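DNA topoisomerase 2-associated protein PAT1 (Saccharomyces cerevisiae, PDB 5LMG) activates mRNA decapping and represses translation in yeast, its C-terminal domain binding directly to the decapping enzyme Dcp2 and the exonuclease Xrn1. Local coordinates at residues Pro147-Leu151 with Thr152-Lys156; Ser200-Gly203 with Leu204-Thr208; Val157-Phe160 with Gln161-Leu165; Ile106-Met109 with Pro110-Asn114. The protein carries 2 engineered substitutions. All coordinates share one frame; numbering follows the deposited sequence.

Contact 2 lies at the heart of the chain, its centre about 3 Å from that of the chain, and contact 3 is intermediate; contacts 1 and 4 lie farther out, contact 1 largely exposed and contact 4 partly buried. Contacts 1 and 3 follow each other on helix 151-174, the first at its solvent-facing start, where polar capping prevails, the second further along, where an aromatic ring and aliphatic chains take over. Contact 2 opens helix 201-216 with a serine cap and meets contact 3 through N205 ND2 and Q161 OE1, 2.8 Å apart. Contact 4, a proline-kinked turn of helix 103-114, packs on the same helix 151-174 by apolar contacts, I163 CG2 lying 3.8 Å from P110 CD.

Contact 1: residues Pro147-Leu151 with Thr152-Lys156; sequences PKPTL and TQLKK
Q153 and T150 cross at a slant, each side chain turned toward the other's backbone. With CG beside its own backbone N (chi1 -74°) and an extended chain beyond it, Q153 reaches back past the threonine, and its OE1 accepts from T150 N at 3.0 Å in a nearly straight bond. The donor is tilted from the amide plane and approaches OE1 at a C=O...N angle of 134°. The return bond is weak: T150 OG1 accepts from Q153 N at 3.4 Å, chi1 of 66° having tucked the hydroxyl between the backbone N and the carbonyl carbon. A water donates to Q153 OE1 at 2.7 Å and also to K148 O, which gives the amide oxygen a second partner and extends its grip to the loop. Next to this polar pair, P149 offers the CG of its ring to L154 CD2 at 3.8 Å, and I263 of helix 257-267 touches both residues. The helical bonds start here, with L154 N donating to T150 O at 3.0 Å and K155 N to L151 O at 2.9 Å. An alanine in place of Q153 would probably leave T150 N without its acceptor and break the water link to K148. Reciprocal bonds between side chain and backbone, with T150 as N-cap, make this the capping box that opens helix 151-174.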
loop_
_atom_site.group_PDB
_atom_site.type_symbol
_atom_site.label_atom_id
_atom_site.label_comp_id
_atom_site.label_asym_id
_atom_site.label_seq_id
_atom_site.Cartn_x
_atom_site.Cartn_y
_atom_site.Cartn_z
ATOM N N PRO A 147 0.962 4.810 17.063
ATOM C CA PRO A 147 0.339 3.567 17.548
ATOM C C PRO A 147 -1.141 3.705 17.884
ATOM O O PRO A 147 -1.856 2.711 17.856
ATOM C CB PRO A 147 1.182 3.199 18.770
ATOM C CG PRO A 147 1.675 4.507 19.285
ATOM C CD PRO A 147 1.899 5.367 18.068
ATOM N N LYS A 148 -1.604 4.938 18.169
ATOM C CA LYS A 148 -3.008 5.207 18.503
ATOM C C LYS A 148 -3.598 6.300 17.574
ATOM O O LYS A 148 -3.863 7.418 18.035
ATOM C CB LYS A 148 -3.148 5.577 19.999
ATOM C CG LYS A 148 -2.732 4.481 20.988
ATOM C CD LYS A 148 -3.705 3.306 21.030
ATOM C CE LYS A 148 -3.232 2.213 21.959
ATOM N NZ LYS A 148 -4.019 0.961 21.790
ATOM N N PRO A 149 -3.760 6.030 16.250
ATOM C CA PRO A 149 -4.319 7.072 15.369
ATOM C C PRO A 149 -5.771 7.392 15.704
ATOM O O PRO A 149 -6.543 6.495 16.006
ATOM C CB PRO A 149 -4.180 6.477 13.965
ATOM C CG PRO A 149 -4.160 5.012 14.177
ATOM C CD PRO A 149 -3.497 4.779 15.502
ATOM N N THR A 150 -6.137 8.664 15.662
ATOM C CA THR A 150 -7.520 9.071 15.951
ATOM C C THR A 150 -8.374 8.790 14.710
ATOM O O THR A 150 -7.811 8.546 13.640
ATOM C CB THR A 150 -7.556 10.554 16.359
ATOM O OG1 THR A 150 -7.168 11.346 15.235
ATOM C CG2 THR A 150 -6.643 10.858 17.547
ATOM N N LEU A 151 -9.712 8.811 14.832
ATOM C CA LEU A 151 -10.584 8.598 13.668
ATOM C C LEU A 151 -10.303 9.623 12.526
ATOM O O LEU A 151 -10.297 9.249 11.356
ATOM C CB LEU A 151 -12.080 8.570 14.054
ATOM C CG LEU A 151 -13.086 8.194 12.942
ATOM C CD1 LEU A 151 -12.772 6.824 12.327
ATOM C CD2 LEU A 151 -14.529 8.238 13.466
ATOM N N THR A 152 -10.044 10.890 12.881
ATOM C CA THR A 152 -9.721 11.969 11.937
ATOM C C THR A 152 -8.461 11.615 11.138
ATOM O O THR A 152 -8.422 11.830 9.922
ATOM C CB THR A 152 -9.627 13.310 12.703
ATOM O OG1 THR A 152 -10.895 13.590 13.294
ATOM C CG2 THR A 152 -9.198 14.487 11.817
ATOM N N GLN A 153 -7.454 11.045 11.820
ATOM C CA GLN A 153 -6.199 10.624 11.218
ATOM C C GLN A 153 -6.413 9.435 10.273
ATOM O O GLN A 153 -5.864 9.443 9.169
ATOM C CB GLN A 153 -5.154 10.319 12.298
ATOM C CG GLN A 153 -4.603 11.593 12.937
ATOM C CD GLN A 153 -3.742 11.348 14.150
ATOM O OE1 GLN A 153 -3.849 10.335 14.835
ATOM N NE2 GLN A 153 -2.896 12.303 14.468
ATOM N N LEU A 154 -7.269 8.463 10.677
ATOM C CA LEU A 154 -7.613 7.299 9.848
ATOM C C LEU A 154 -8.341 7.729 8.553
ATOM O O LEU A 154 -8.050 7.179 7.480
ATOM C CB LEU A 154 -8.452 6.272 10.624
ATOM C CG LEU A 154 -7.761 5.503 11.766
ATOM C CD1 LEU A 154 -8.759 4.569 12.480
ATOM C CD2 LEU A 154 -6.541 4.712 11.263
ATOM N N LYS A 155 -9.240 8.748 8.655
ATOM C CA LYS A 155 -9.980 9.315 7.517
ATOM C C LYS A 155 -8.990 9.927 6.498
ATOM O O LYS A 155 -9.175 9.758 5.293
ATOM C CB LYS A 155 -11.017 10.362 7.979
ATOM C CG LYS A 155 -12.241 9.787 8.717
ATOM C CD LYS A 155 -13.192 9.023 7.795
ATOM C CE LYS A 155 -14.283 8.319 8.557
ATOM N NZ LYS A 155 -15.168 7.541 7.651
ATOM N N LYS A 156 -7.939 10.623 6.992
ATOM C CA LYS A 156 -6.905 11.225 6.144
ATOM C C LYS A 156 -6.127 10.152 5.367
ATOM O O LYS A 156 -5.861 10.333 4.171
ATOM C CB LYS A 156 -5.949 12.086 6.966
ATOM C CG LYS A 156 -6.544 13.428 7.381
ATOM C CD LYS A 156 -5.572 14.294 8.189
ATOM C CE LYS A 156 -4.428 14.875 7.377
ATOM N NZ LYS A 156 -4.898 15.847 6.352
HETATM O O HOH W 1 -2.513 10.174 17.213
#

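Contact 2: residues Ser200-Gly203 with Leu204-Thr208; sequences SKIG and LNLIT. With EDO (1,2-ethanediol), chain J.
Backbone bonds carry much of the contact between S200-G203 and L204-T208: L204 N donates to S200 O at 2.8 Å, and N205, L206 and I207 repeat the step to K201, I202 and G203. Side-chain polar bonds frame this turn. S200 is the N-cap, its OG accepting from G203 N at 3.0 Å along an almost straight line (170°) while also bonding to S141 OG of helix 136-141. Thus a buried hydroxyl both caps the start of helix 201-216 and joins it to a neighbouring helix. At the other end, T208 OG1 donates to L204 O at 2.9 Å from above the carbonyl plane; the same oxygen also accepts from T208 N. N205 lies beside K201 and points the same way; its ND2 bonds to Q161 OE1 on helix 151-174, and the ammonium end of K201 makes a cation-pi contact with Y276. A bound ethanediol, probably from the crystallisation liquor, donates through O1 to N205 O at 2.7 Å, and its C1 rests 3.8 Å from T208 CG2.

Apolar packing follows a neighbouring flank of the turn. I202 sets CG2 anti to its backbone N, where the methyl meets L206 CD1 at 3.9 Å, the two side chains slanting across each other. F160 and I138 also touch I202, while I168 touches L206.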
loop_
_atom_site.group_PDB
_atom_site.type_symbol
_atom_site.label_atom_id
_atom_site.label_comp_id
_atom_site.label_asym_id
_atom_site.label_seq_id
_atom_site.Cartn_x
_atom_site.Cartn_y
_atom_site.Cartn_z
ATOM N N SER A 200 3.846 0.986 7.531
ATOM C CA SER A 200 2.777 1.877 7.090
ATOM C C SER A 200 1.944 1.224 5.989
ATOM O O SER A 200 2.502 0.679 5.033
ATOM C CB SER A 200 3.371 3.205 6.617
ATOM O OG SER A 200 2.590 3.872 5.640
ATOM N N LYS A 201 0.605 1.320 6.108
ATOM C CA LYS A 201 -0.330 0.799 5.111
ATOM C C LYS A 201 -0.080 1.443 3.721
ATOM O O LYS A 201 -0.023 0.722 2.731
ATOM C CB LYS A 201 -1.787 0.969 5.565
ATOM C CG LYS A 201 -2.803 0.273 4.664
ATOM C CD LYS A 201 -4.223 0.520 5.136
ATOM C CE LYS A 201 -5.177 -0.517 4.614
ATOM N NZ LYS A 201 -6.541 -0.342 5.175
ATOM N N ILE A 202 0.120 2.776 3.674
ATOM C CA ILE A 202 0.413 3.552 2.452
ATOM C C ILE A 202 1.769 3.140 1.872
ATOM O O ILE A 202 1.868 2.898 0.670
ATOM C CB ILE A 202 0.316 5.098 2.679
ATOM C CG1 ILE A 202 -1.054 5.532 3.298
ATOM C CG2 ILE A 202 0.645 5.907 1.392
ATOM C CD1 ILE A 202 -2.356 5.158 2.488
ATOM N N GLY A 203 2.788 3.078 2.736
ATOM C CA GLY A 203 4.141 2.668 2.372
ATOM C C GLY A 203 4.157 1.300 1.728
ATOM O O GLY A 203 4.676 1.151 0.617
ATOM N N LEU A 204 3.502 0.317 2.390
ATOM C CA LEU A 204 3.405 -1.053 1.896
ATOM C C LEU A 204 2.696 -1.137 0.547
ATOM O O LEU A 204 3.202 -1.810 -0.355
ATOM C CB LEU A 204 2.755 -1.992 2.923
ATOM C CG LEU A 204 3.058 -3.484 2.731
ATOM C CD1 LEU A 204 4.521 -3.815 3.102
ATOM C CD2 LEU A 204 2.111 -4.339 3.553
ATOM N N ASN A 205 1.540 -0.454 0.411
ATOM C CA ASN A 205 0.772 -0.427 -0.837
ATOM C C ASN A 205 1.550 0.237 -1.980
ATOM O O ASN A 205 1.480 -0.246 -3.104
ATOM C CB ASN A 205 -0.583 0.202 -0.640
ATOM C CG ASN A 205 -1.545 -0.620 0.194
ATOM O OD1 ASN A 205 -1.326 -1.806 0.481
ATOM N ND2 ASN A 205 -2.629 0.003 0.622
ATOM N N LEU A 206 2.325 1.301 -1.689
ATOM C CA LEU A 206 3.158 1.955 -2.706
ATOM C C LEU A 206 4.251 1.008 -3.207
ATOM O O LEU A 206 4.509 0.979 -4.410
ATOM C CB LEU A 206 3.775 3.268 -2.198
ATOM C CG LEU A 206 2.858 4.493 -2.251
ATOM C CD1 LEU A 206 3.396 5.622 -1.390
ATOM C CD2 LEU A 206 2.683 4.974 -3.669
ATOM N N ILE A 207 4.857 0.206 -2.301
ATOM C CA ILE A 207 5.895 -0.763 -2.670
ATOM C C ILE A 207 5.270 -1.855 -3.560
ATOM O O ILE A 207 5.821 -2.141 -4.618
ATOM C CB ILE A 207 6.684 -1.323 -1.446
ATOM C CG1 ILE A 207 7.456 -0.195 -0.723
ATOM C CG2 ILE A 207 7.664 -2.447 -1.870
ATOM C CD1 ILE A 207 7.826 -0.481 0.751
ATOM N N THR A 208 4.083 -2.386 -3.167
ATOM C CA THR A 208 3.345 -3.413 -3.923
ATOM C C THR A 208 3.068 -2.963 -5.365
ATOM O O THR A 208 3.264 -3.761 -6.287
ATOM C CB THR A 208 2.064 -3.826 -3.202
ATOM O OG1 THR A 208 2.378 -4.129 -1.855
ATOM C CG2 THR A 208 1.356 -5.027 -3.869
HETATM C C1 EDO J . -1.455 -2.493 -3.886
HETATM O O1 EDO J . -0.997 -1.179 -3.669
HETATM C C2 EDO J . -2.137 -2.987 -2.594
HETATM O O2 EDO J . -2.192 -4.399 -2.604
#

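Contact 3: residues Val157-Phe160 with Gln161-Leu165; sequences VDLF and QMIIL
Two different first torsions bring F160 and I164 together: the phenylalanine sets CG anti to its backbone N (chi1 -166°), carrying the ring out from the helix to where I164, one turn on, can lie over its face, and the isoleucine holds CG1 beside its own N, which lays that methylene over the ring. The result is a CH-pi contact, I164 CG1 standing 3.5 Å from the F160 ring centroid and only 5° off the normal. The other branch of the isoleucine completes the cover, CG2 reaching F160 CE1 at 3.6 Å. On the neighbouring flank of the helix, L159 and I163 run side by side in the same direction and meet through their CD1 methyls, also 3.6 Å apart. M162 adds a looser contact, its CE lying 4.3 Å from L159 CD1.

Along the backbone, Q161, M162 and I163 donate in regular helical bonds to V157, D158 and L159. The next, from I164 N to F160 O, is weak, for although the atoms are 2.9 Å apart the angle at the hydrogen is only 130°. Helix 151-174 here lies between others: I106 of helix 103-114 and I202 of helix 201-216 both touch F160. The chemistry is thus mainly apolar, the aliphatic cover from I164, together with I106 and I202, probably helping to hold the F160 ring in place, while the Q161 amide has its polar partner, N205, on helix 201-216.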
loop_
_atom_site.group_PDB
_atom_site.type_symbol
_atom_site.label_atom_id
_atom_site.label_comp_id
_atom_site.label_asym_id
_atom_site.label_seq_id
_atom_site.Cartn_x
_atom_site.Cartn_y
_atom_site.Cartn_z
ATOM N N VAL A 157 -5.826 9.015 6.037
ATOM C CA VAL A 157 -5.108 7.869 5.466
ATOM C C VAL A 157 -5.954 7.252 4.341
ATOM O O VAL A 157 -5.431 7.052 3.245
ATOM C CB VAL A 157 -4.666 6.837 6.554
ATOM C CG1 VAL A 157 -4.066 5.571 5.925
ATOM C CG2 VAL A 157 -3.665 7.461 7.534
ATOM N N ASP A 158 -7.264 7.012 4.594
ATOM C CA ASP A 158 -8.203 6.457 3.608
ATOM C C ASP A 158 -8.340 7.386 2.373
ATOM O O ASP A 158 -8.409 6.886 1.245
ATOM C CB ASP A 158 -9.585 6.191 4.241
ATOM C CG ASP A 158 -9.607 5.250 5.443
ATOM O OD1 ASP A 158 -8.631 4.479 5.624
ATOM O OD2 ASP A 158 -10.610 5.264 6.188
ATOM N N LEU A 159 -8.346 8.727 2.596
ATOM C CA LEU A 159 -8.411 9.725 1.519
ATOM C C LEU A 159 -7.167 9.646 0.622
ATOM O O LEU A 159 -7.310 9.554 -0.596
ATOM C CB LEU A 159 -8.601 11.166 2.052
ATOM C CG LEU A 159 -8.733 12.262 0.967
ATOM C CD1 LEU A 159 -10.101 12.223 0.292
ATOM C CD2 LEU A 159 -8.447 13.646 1.538
ATOM N N PHE A 160 -5.957 9.704 1.227
ATOM C CA PHE A 160 -4.682 9.609 0.524
ATOM C C PHE A 160 -4.627 8.312 -0.283
ATOM O O PHE A 160 -4.257 8.347 -1.454
ATOM C CB PHE A 160 -3.510 9.672 1.513
ATOM C CG PHE A 160 -2.175 9.921 0.855
ATOM C CD1 PHE A 160 -1.476 8.883 0.246
ATOM C CD2 PHE A 160 -1.610 11.189 0.850
ATOM C CE1 PHE A 160 -0.232 9.111 -0.354
ATOM C CE2 PHE A 160 -0.369 11.419 0.244
ATOM C CZ PHE A 160 0.308 10.376 -0.352
ATOM N N GLN A 161 -5.065 7.193 0.321
ATOM C CA GLN A 161 -5.127 5.873 -0.303
ATOM C C GLN A 161 -6.002 5.873 -1.568
ATOM O O GLN A 161 -5.546 5.433 -2.624
ATOM C CB GLN A 161 -5.614 4.827 0.725
ATOM C CG GLN A 161 -5.920 3.417 0.176
ATOM C CD GLN A 161 -4.690 2.577 -0.110
ATOM O OE1 GLN A 161 -3.693 2.603 0.622
ATOM N NE2 GLN A 161 -4.756 1.779 -1.173
ATOM N N MET A 162 -7.239 6.389 -1.455
ATOM C CA MET A 162 -8.238 6.445 -2.517
ATOM C C MET A 162 -7.821 7.338 -3.706
ATOM O O MET A 162 -7.980 6.929 -4.857
ATOM C CB MET A 162 -9.590 6.895 -1.927
ATOM C CG MET A 162 -10.729 6.879 -2.910
ATOM S SD MET A 162 -12.180 7.768 -2.303
ATOM C CE MET A 162 -11.689 9.451 -2.581
ATOM N N ILE A 163 -7.309 8.546 -3.429
ATOM C CA ILE A 163 -6.954 9.512 -4.466
ATOM C C ILE A 163 -5.541 9.305 -5.027
ATOM O O ILE A 163 -5.414 9.050 -6.225
ATOM C CB ILE A 163 -7.198 10.966 -3.967
ATOM C CG1 ILE A 163 -8.719 11.233 -3.829
ATOM C CG2 ILE A 163 -6.507 12.008 -4.879
ATOM C CD1 ILE A 163 -9.138 12.583 -3.192
ATOM N N ILE A 164 -4.495 9.445 -4.179
ATOM C CA ILE A 164 -3.092 9.384 -4.582
ATOM C C ILE A 164 -2.680 8.039 -5.215
ATOM O O ILE A 164 -2.073 8.044 -6.297
ATOM C CB ILE A 164 -2.137 9.795 -3.423
ATOM C CG1 ILE A 164 -2.575 11.137 -2.739
ATOM C CG2 ILE A 164 -0.666 9.820 -3.854
ATOM C CD1 ILE A 164 -2.698 12.448 -3.631
ATOM N N LEU A 165 -3.005 6.907 -4.570
ATOM C CA LEU A 165 -2.588 5.610 -5.100
ATOM C C LEU A 165 -3.246 5.254 -6.435
ATOM O O LEU A 165 -2.560 4.707 -7.288
ATOM C CB LEU A 165 -2.739 4.501 -4.064
ATOM C CG LEU A 165 -1.448 4.166 -3.281
ATOM C CD1 LEU A 165 -0.880 5.376 -2.519
ATOM C CD2 LEU A 165 -1.681 3.038 -2.355
#

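Contact 4: residues Ile106-Met109 with Pro110-Asn114; sequences IKIM and PRIFN
A proline kink in helix 103-114 sets the frame for I108 and M109 against R111, I112 and F113. P110 has no N-H to give to I106 O, and the break also takes in R111 N, which is not bonded to K107 O. The helical pattern resumes beyond this break, with I112 N donating to I108 O at 3.0 Å and F113 N to M109 O at 3.1 Å. I108 divides its branches between two partners. Its CG1 is anti to the backbone N (chi1 -164°), and the CD1 beyond it sits over one face of the R111 guanidinium, displaced toward the rim and 3.5 Å from NH1. The CG2 methyl instead meets I112 CD1 at 3.8 Å, the side chains crossing near a right angle. From another side the bent M109 chain brings SD to the same I112 CD1, again at 3.8 Å, and M109 CB packs on P110 CD at 3.6 Å. An alanine at I108 would probably strip the packing from that guanidinium face and open a gap beside I112 CD1. The arginine itself is held through NE by a salt bridge to E66 of helix 48-70, whose Y59 and I62 touch I108. On another side of helix 103-114, M109 and F113 touch I167 of helix 151-174, while F113 also meets I124 and L125 of helix 118-130.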
loop_
_atom_site.group_PDB
_atom_site.type_symbol
_atom_site.label_atom_id
_atom_site.label_comp_id
_atom_site.label_asym_id
_atom_site.label_seq_id
_atom_site.Cartn_x
_atom_site.Cartn_y
_atom_site.Cartn_z
ATOM N N ILE A 106 -4.431 17.092 -1.197
ATOM C CA ILE A 106 -4.725 15.743 -1.709
ATOM C C ILE A 106 -5.870 15.751 -2.750
ATOM O O ILE A 106 -5.720 15.178 -3.834
ATOM C CB ILE A 106 -5.001 14.740 -0.530
ATOM C CG1 ILE A 106 -3.742 14.555 0.361
ATOM C CG2 ILE A 106 -5.527 13.362 -1.047
ATOM C CD1 ILE A 106 -4.030 13.940 1.740
ATOM N N LYS A 107 -6.994 16.423 -2.428
ATOM C CA LYS A 107 -8.189 16.436 -3.271
ATOM C C LYS A 107 -8.004 17.099 -4.662
ATOM O O LYS A 107 -8.672 16.673 -5.597
ATOM C CB LYS A 107 -9.387 17.018 -2.517
ATOM C CG LYS A 107 -10.025 15.964 -1.601
ATOM C CD LYS A 107 -10.546 16.554 -0.302
ATOM C CE LYS A 107 -12.050 16.576 -0.271
ATOM N NZ LYS A 107 -12.572 17.252 0.948
ATOM N N ILE A 108 -7.069 18.058 -4.818
ATOM C CA ILE A 108 -6.818 18.731 -6.107
ATOM C C ILE A 108 -5.888 17.915 -7.054
ATOM O O ILE A 108 -5.816 18.229 -8.246
ATOM C CB ILE A 108 -6.308 20.191 -5.887
ATOM C CG1 ILE A 108 -6.403 21.070 -7.164
ATOM C CG2 ILE A 108 -4.909 20.252 -5.283
ATOM C CD1 ILE A 108 -7.579 21.941 -7.221
ATOM N N MET A 109 -5.187 16.882 -6.523
ATOM C CA MET A 109 -4.221 16.059 -7.262
ATOM C C MET A 109 -4.751 15.451 -8.582
ATOM O O MET A 109 -4.039 15.606 -9.573
ATOM C CB MET A 109 -3.606 14.977 -6.370
ATOM C CG MET A 109 -2.123 14.768 -6.622
ATOM S SD MET A 109 -1.127 16.283 -6.656
ATOM C CE MET A 109 -1.306 16.833 -5.029
ATOM N N PRO A 110 -5.961 14.820 -8.683
ATOM C CA PRO A 110 -6.398 14.307 -10.002
ATOM C C PRO A 110 -6.581 15.410 -11.052
ATOM O O PRO A 110 -6.232 15.207 -12.218
ATOM C CB PRO A 110 -7.705 13.556 -9.701
ATOM C CG PRO A 110 -7.730 13.364 -8.221
ATOM C CD PRO A 110 -6.965 14.514 -7.638
ATOM N N ARG A 111 -7.067 16.588 -10.620
ATOM C CA ARG A 111 -7.283 17.762 -11.464
ATOM C C ARG A 111 -5.962 18.359 -11.943
ATOM O O ARG A 111 -5.867 18.763 -13.105
ATOM C CB ARG A 111 -8.145 18.794 -10.742
ATOM C CG ARG A 111 -9.568 18.295 -10.513
ATOM C CD ARG A 111 -10.214 18.998 -9.337
ATOM N NE ARG A 111 -10.522 20.396 -9.642
ATOM C CZ ARG A 111 -10.879 21.298 -8.736
ATOM N NH1 ARG A 111 -10.977 20.961 -7.458
ATOM N NH2 ARG A 111 -11.135 22.546 -9.100
ATOM N N ILE A 112 -4.932 18.367 -11.064
ATOM C CA ILE A 112 -3.567 18.794 -11.394
ATOM C C ILE A 112 -3.036 17.927 -12.561
ATOM O O ILE A 112 -2.517 18.465 -13.550
ATOM C CB ILE A 112 -2.635 18.721 -10.140
ATOM C CG1 ILE A 112 -2.947 19.858 -9.138
ATOM C CG2 ILE A 112 -1.140 18.726 -10.547
ATOM C CD1 ILE A 112 -2.176 19.771 -7.808
ATOM N N PHE A 113 -3.209 16.583 -12.441
ATOM C CA PHE A 113 -2.753 15.593 -13.418
ATOM C C PHE A 113 -3.409 15.736 -14.784
ATOM O O PHE A 113 -2.777 15.390 -15.782
ATOM C CB PHE A 113 -2.886 14.166 -12.865
ATOM C CG PHE A 113 -1.630 13.721 -12.145
ATOM C CD1 PHE A 113 -1.152 14.422 -11.040
ATOM C CD2 PHE A 113 -0.906 12.621 -12.592
ATOM C CE1 PHE A 113 0.025 14.033 -10.400
ATOM C CE2 PHE A 113 0.265 12.224 -11.941
ATOM C CZ PHE A 113 0.727 12.935 -10.856
ATOM N N ASN A 114 -4.620 16.324 -14.854
ATOM C CA ASN A 114 -5.276 16.585 -16.136
ATOM C C ASN A 114 -4.511 17.612 -16.993
ATOM O O ASN A 114 -4.642 17.580 -18.215
ATOM C CB ASN A 114 -6.719 17.071 -15.923
ATOM C CG ASN A 114 -7.682 16.013 -15.449
ATOM O OD1 ASN A 114 -7.465 14.803 -15.607
ATOM N ND2 ASN A 114 -8.791 16.456 -14.876
#